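Local coordinates for basic blue protein (Cucumis sativus, PDB 2CBP) that holds a type 1 copper ion and, like other phytocyanins of the blue copper family, probably serves in electron transfer, at residues L30-N35 with H39-V44; S50-P55 with G83-G88. All coordinates share one frame; numbering follows the deposited sequence. Where two conformers were deposited one is given.

Contact 1: L30-N35 with H39-V44. With CU (copper (II) ion), chain B.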
loop_
_atom_site.group_PDB
_atom_site.type_symbol
_atom_site.label_atom_id
_atom_site.label_comp_id
_atom_site.label_asym_id
_atom_site.label_seq_id
_atom_site.Cartn_x
_atom_site.Cartn_y
_atom_site.Cartn_z
ATOM N N LEU A 30 -7.078 -2.632 -5.106
ATOM C CA LEU A 30 -5.970 -3.281 -4.416
ATOM C C LEU A 30 -6.615 -3.829 -3.113
ATOM O O LEU A 30 -7.305 -3.060 -2.432
ATOM C CB LEU A 30 -4.811 -2.393 -4.052
ATOM C CG LEU A 30 -4.039 -1.728 -5.183
ATOM C CD1 LEU A 30 -2.776 -1.133 -4.629
ATOM C CD2 LEU A 30 -3.757 -2.684 -6.298
ATOM N N LEU A 31 -6.384 -5.090 -2.897
ATOM C CA LEU A 31 -6.905 -5.784 -1.696
ATOM C C LEU A 31 -5.729 -6.115 -0.775
ATOM O O LEU A 31 -4.814 -6.843 -1.151
ATOM C CB LEU A 31 -7.671 -7.016 -2.110
ATOM C CG LEU A 31 -8.518 -7.714 -1.049
ATOM C CD1 LEU A 31 -9.670 -8.388 -1.750
ATOM C CD2 LEU A 31 -7.723 -8.688 -0.221
ATOM N N PHE A 32 -5.812 -5.566 0.428
ATOM C CA PHE A 32 -4.798 -5.701 1.465
ATOM C C PHE A 32 -5.268 -6.596 2.614
ATOM O O PHE A 32 -6.207 -6.211 3.317
ATOM C CB PHE A 32 -4.451 -4.308 2.047
ATOM C CG PHE A 32 -3.816 -3.311 1.118
ATOM C CD1 PHE A 32 -4.578 -2.551 0.249
ATOM C CD2 PHE A 32 -2.423 -3.127 1.140
ATOM C CE1 PHE A 32 -3.988 -1.632 -0.620
ATOM C CE2 PHE A 32 -1.809 -2.201 0.290
ATOM C CZ PHE A 32 -2.611 -1.454 -0.582
ATOM N N ASN A 33 -4.559 -7.703 2.751
ATOM C CA ASN A 33 -4.833 -8.678 3.811
ATOM C C ASN A 33 -3.713 -8.669 4.862
ATOM O O ASN A 33 -2.545 -8.895 4.474
ATOM C CB ASN A 33 -4.938 -10.103 3.268
ATOM C CG ASN A 33 -6.123 -10.371 2.367
ATOM O OD1 ASN A 33 -7.259 -9.995 2.670
ATOM N ND2 ASN A 33 -5.825 -11.053 1.283
ATOM N N TYR A 34 -4.122 -8.498 6.107
ATOM C CA TYR A 34 -3.151 -8.499 7.215
ATOM C C TYR A 34 -3.839 -8.516 8.567
ATOM O O TYR A 34 -5.071 -8.327 8.682
ATOM C CB TYR A 34 -2.272 -7.184 7.100
ATOM C CG TYR A 34 -3.189 -6.003 7.155
ATOM C CD1 TYR A 34 -3.873 -5.535 6.019
ATOM C CD2 TYR A 34 -3.419 -5.322 8.372
ATOM C CE1 TYR A 34 -4.739 -4.487 6.084
ATOM C CE2 TYR A 34 -4.296 -4.260 8.433
ATOM C CZ TYR A 34 -4.962 -3.827 7.289
ATOM O OH TYR A 34 -5.825 -2.773 7.447
ATOM N N ASN A 35 -3.008 -8.691 9.584
ATOM C CA ASN A 35 -3.434 -8.671 11.000
ATOM C C ASN A 35 -3.375 -7.229 11.485
ATOM O O ASN A 35 -2.249 -6.771 11.694
ATOM C CB ASN A 35 -2.458 -9.533 11.806
ATOM C CG ASN A 35 -2.879 -9.606 13.278
ATOM O OD1 ASN A 35 -3.598 -8.738 13.789
ATOM N ND2 ASN A 35 -2.430 -10.668 13.941
ATOM N N HIS A 39 -0.268 -4.400 11.770
ATOM C CA HIS A 39 -0.063 -3.621 10.540
ATOM C C HIS A 39 -1.280 -2.761 10.186
ATOM O O HIS A 39 -2.368 -2.961 10.693
ATOM C CB HIS A 39 0.207 -4.575 9.373
ATOM C CG HIS A 39 1.368 -5.507 9.447
ATOM N ND1 HIS A 39 2.695 -5.099 9.270
ATOM C CD2 HIS A 39 1.353 -6.866 9.660
ATOM C CE1 HIS A 39 3.411 -6.178 9.401
ATOM N NE2 HIS A 39 2.658 -7.262 9.634
ATOM N N ASN A 40 -1.060 -1.813 9.280
ATOM C CA ASN A 40 -2.061 -0.894 8.771
ATOM C C ASN A 40 -1.669 -0.571 7.301
ATOM O O ASN A 40 -0.643 -1.017 6.792
ATOM C CB ASN A 40 -2.274 0.397 9.590
ATOM C CG ASN A 40 -1.044 1.245 9.743
ATOM O OD1 ASN A 40 -0.087 1.147 8.934
ATOM N ND2 ASN A 40 -0.975 2.077 10.788
ATOM N N VAL A 41 -2.574 0.203 6.706
ATOM C CA VAL A 41 -2.379 0.675 5.314
ATOM C C VAL A 41 -2.571 2.191 5.408
ATOM O O VAL A 41 -3.636 2.655 5.890
ATOM C CB VAL A 41 -3.343 -0.009 4.319
ATOM C CG1 VAL A 41 -3.192 0.549 2.904
ATOM C CG2 VAL A 41 -3.231 -1.520 4.333
ATOM N N VAL A 42 -1.580 2.932 4.959
ATOM C CA VAL A 42 -1.618 4.395 4.995
ATOM C C VAL A 42 -1.373 4.925 3.575
ATOM O O VAL A 42 -0.397 4.507 2.920
ATOM C CB VAL A 42 -0.599 4.931 6.038
ATOM C CG1 VAL A 42 -0.673 6.430 6.272
ATOM C CG2 VAL A 42 -0.638 4.165 7.356
ATOM N N VAL A 43 -2.243 5.807 3.180
ATOM C CA VAL A 43 -2.196 6.450 1.859
ATOM C C VAL A 43 -1.432 7.773 1.982
ATOM O O VAL A 43 -1.923 8.740 2.588
ATOM C CB VAL A 43 -3.626 6.668 1.318
ATOM C CG1 VAL A 43 -3.550 7.174 -0.129
ATOM C CG2 VAL A 43 -4.470 5.431 1.437
ATOM N N VAL A 44 -0.252 7.751 1.371
ATOM C CA VAL A 44 0.642 8.936 1.419
ATOM C C VAL A 44 0.970 9.476 0.037
ATOM O O VAL A 44 0.470 8.989 -0.971
ATOM C CB VAL A 44 1.918 8.516 2.209
ATOM C CG1 VAL A 44 1.617 8.088 3.632
ATOM C CG2 VAL A 44 2.714 7.443 1.481
HETATM CU CU CU B . 3.375 -3.311 9.006
#

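Contact 2: S50-P55 with G83-G88. With CU (copper (II) ion), chain B.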
loop_
_atom_site.group_PDB
_atom_site.type_symbol
_atom_site.label_atom_id
_atom_site.label_comp_id
_atom_site.label_asym_id
_atom_site.label_seq_id
_atom_site.Cartn_x
_atom_site.Cartn_y
_atom_site.Cartn_z
ATOM N N SER A 50 8.910 7.967 0.160
ATOM C CA SER A 50 10.375 7.948 0.147
ATOM C C SER A 50 10.997 8.069 1.506
ATOM O O SER A 50 11.988 7.333 1.748
ATOM C CB SER A 50 10.896 9.018 -0.816
ATOM O OG SER A 50 10.590 8.657 -2.164
ATOM N N THR A 51 10.504 8.929 2.374
ATOM C CA THR A 51 11.105 9.124 3.703
ATOM C C THR A 51 10.482 8.317 4.833
ATOM O O THR A 51 10.989 8.353 5.967
ATOM C CB THR A 51 11.041 10.628 4.046
ATOM O OG1 THR A 51 9.651 10.939 4.152
ATOM C CG2 THR A 51 11.741 11.488 3.006
ATOM N N CYS A 52 9.380 7.659 4.540
ATOM C CA CYS A 52 8.652 6.876 5.541
ATOM C C CYS A 52 8.083 7.810 6.595
ATOM O O CYS A 52 7.939 7.433 7.768
ATOM C CB CYS A 52 9.562 5.776 6.117
ATOM S SG CYS A 52 9.751 4.417 4.962
ATOM N N ASN A 53 7.738 9.012 6.161
ATOM C CA ASN A 53 7.136 10.015 7.038
ATOM C C ASN A 53 5.661 10.140 6.607
ATOM O O ASN A 53 5.438 10.310 5.412
ATOM C CB ASN A 53 7.868 11.340 7.018
ATOM C CG ASN A 53 9.222 11.346 7.677
ATOM O OD1 ASN A 53 9.492 10.831 8.767
ATOM N ND2 ASN A 53 10.165 11.964 6.966
ATOM N N THR A 54 4.748 10.035 7.549
ATOM C CA THR A 54 3.302 10.149 7.294
ATOM C C THR A 54 2.874 11.620 7.270
ATOM O O THR A 54 2.992 12.339 8.296
ATOM C CB THR A 54 2.463 9.391 8.361
ATOM O OG1 THR A 54 2.873 8.054 8.406
ATOM C CG2 THR A 54 0.976 9.440 8.006
ATOM N N PRO A 55 2.374 12.063 6.127
ATOM C CA PRO A 55 1.891 13.430 5.974
ATOM C C PRO A 55 0.655 13.636 6.842
ATOM O O PRO A 55 -0.121 12.673 7.074
ATOM C CB PRO A 55 1.541 13.556 4.484
ATOM C CG PRO A 55 2.148 12.374 3.767
ATOM C CD PRO A 55 2.183 11.286 4.860
ATOM N N GLY A 83 9.159 1.173 12.218
ATOM C CA GLY A 83 10.088 0.377 11.441
ATOM C C GLY A 83 9.542 -0.426 10.303
ATOM O O GLY A 83 10.346 -1.067 9.599
ATOM N N HIS A 84 8.234 -0.440 10.074
ATOM C CA HIS A 84 7.691 -1.272 8.962
ATOM C C HIS A 84 8.005 -0.690 7.588
ATOM O O HIS A 84 8.411 -1.472 6.709
ATOM C CB HIS A 84 6.212 -1.534 9.169
ATOM C CG HIS A 84 5.908 -2.472 10.322
ATOM N ND1 HIS A 84 4.862 -3.350 10.269
ATOM C CD2 HIS A 84 6.557 -2.618 11.518
ATOM C CE1 HIS A 84 4.854 -3.984 11.404
ATOM N NE2 HIS A 84 5.856 -3.597 12.195
ATOM N N CYS A 85 7.786 0.619 7.461
ATOM C CA CYS A 85 8.049 1.313 6.182
ATOM C C CYS A 85 9.520 1.132 5.830
ATOM O O CYS A 85 9.893 0.826 4.693
ATOM C CB CYS A 85 7.626 2.770 6.265
ATOM S SG CYS A 85 7.877 3.702 4.752
ATOM N N GLN A 86 10.352 1.325 6.841
ATOM C CA GLN A 86 11.817 1.194 6.725
ATOM C C GLN A 86 12.258 -0.208 6.377
ATOM O O GLN A 86 13.394 -0.439 5.911
ATOM C CB GLN A 86 12.452 1.632 8.043
ATOM C CG GLN A 86 12.236 3.092 8.339
ATOM C CD GLN A 86 10.956 3.418 9.045
ATOM O OE1 GLN A 86 10.114 2.581 9.354
ATOM N NE2 GLN A 86 10.793 4.699 9.329
ATOM N N SER A 87 11.363 -1.172 6.595
ATOM C CA SER A 87 11.671 -2.575 6.313
ATOM C C SER A 87 11.103 -3.004 4.969
ATOM O O SER A 87 11.121 -4.234 4.705
ATOM C CB SER A 87 11.158 -3.497 7.419
ATOM O OG SER A 87 11.684 -3.167 8.686
ATOM N N GLY A 88 10.607 -2.050 4.196
ATOM C CA GLY A 88 10.055 -2.431 2.866
ATOM C C GLY A 88 8.583 -2.710 2.781
ATOM O O GLY A 88 8.095 -3.316 1.803
HETATM CU CU CU B . 3.375 -3.311 9.006
#

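Contact 1: L30-N35 with H39-V44
From Phe32 to Asn35 the chain runs out and from His39 to Val41 it runs back, the two directions 156° apart, in a crossing between the two sheets of the cupredoxin β-sandwich. Strand 29-33 belongs to one sheet and strand 41-44 to the other, so the two face each other through side chains. The CA atoms of Phe32 and Val41 stand 7.8 Å apart, and the backbones draw closer towards the turn, where the N of His39 gives a weak hydrogen bond to the O of Asn35 (3.1 Å). In the interior Val41 suits its place because its two methyls serve two aromatic neighbours. CG1, anti to the backbone N, makes a CH-pi contact with Phe32, 3.9 Å from the ring centroid and only 7° off the normal. CG2 reaches CD2 of the same ring and also lies 3.8 Å from CE1 of Tyr34. Tyr34 projects its ring between its own backbone N and carbonyl carbon (chi1 58°), which brings CE2 to 3.2 Å from the O of His39. Its OH meanwhile hydrogen-bonds Asp66, so the ring spans from the turn to the neighbouring strand. A serine in place of Tyr34 would probably leave the Asp66 carboxylate without this mate and open a gap beside Val41 CG2 and the His39 carbonyl. Tyr34 CD2 also packs on CB of His39, a residue that leads into the copper site completed by Cys79, His84 and Met89. There the imidazole coordinates the copper ion through ND1 at 1.9 Å.

Contact 2: S50-P55 with G83-G88
Cys52 and Cys85 point their side chains at each other and are joined SG to SG at 2.0 Å, the disulfide characteristic of phytocyanins, tying the end of helix 46-51 to the copper-binding loop before strand 90-95. The bridge is twisted by -77° about its S-S bond, not far from the 90° twist that a disulfide prefers. Its halves differ: Cys85 SG lies anti to its backbone N (chi1 -179°), whereas Cys52 SG sits beside its own, on a residue that has just left the helix with positive phi. Both cysteines also pack on Lys90, and Cys85 on Ile78. Gln86 bends at its second torsion (86°), so that its amide end comes up to the bridge with NE2 3.6 Å from Cys52 CB; a long polar side chain can reach across in this way while staying at the surface. The preceding residue but one, His84, sends its ring the other way, into the metal site, where ND1 binds the copper ion at 1.9 Å. Adjacent residues of one tight turn thus serve the disulfide and the metal. The turn is held from within by backbone bonds from Ser87 N to His84 O and from Gly88 N to Cys85 O. Gly83 and Gly88 both have positive phi, which glycine accepts easily, and at Gly88 a CB would also press on the carbonyl O of Ser87. Ser87, short and polar, closes the turn further, its OG donating to Gly83 O at 2.7 Å from a position tilted out of the carbonyl plane.

How the contacts relate
Followed from the N terminus, strand 29-33 leads into contact 1, which closes a short loop of three residues where the chain passes from the three-stranded sheet to strand 41-44 of the four-stranded one. Helix 46-51 follows directly, and contact 2 then closes a far longer loop of 27 residues containing strands 59-61, 65-69 and 73-78. The two contacts lie in series, neither nested nor crossed. They meet in space at the copper ion, where ND1 of His39 and ND1 of His84 are 3.0 Å apart. Away from the metal, Val42 CG1 packs against Thr54 CG2, and Val44 CG1 against Pro55 CD, joining strand 41-44 to the chain beyond the helix.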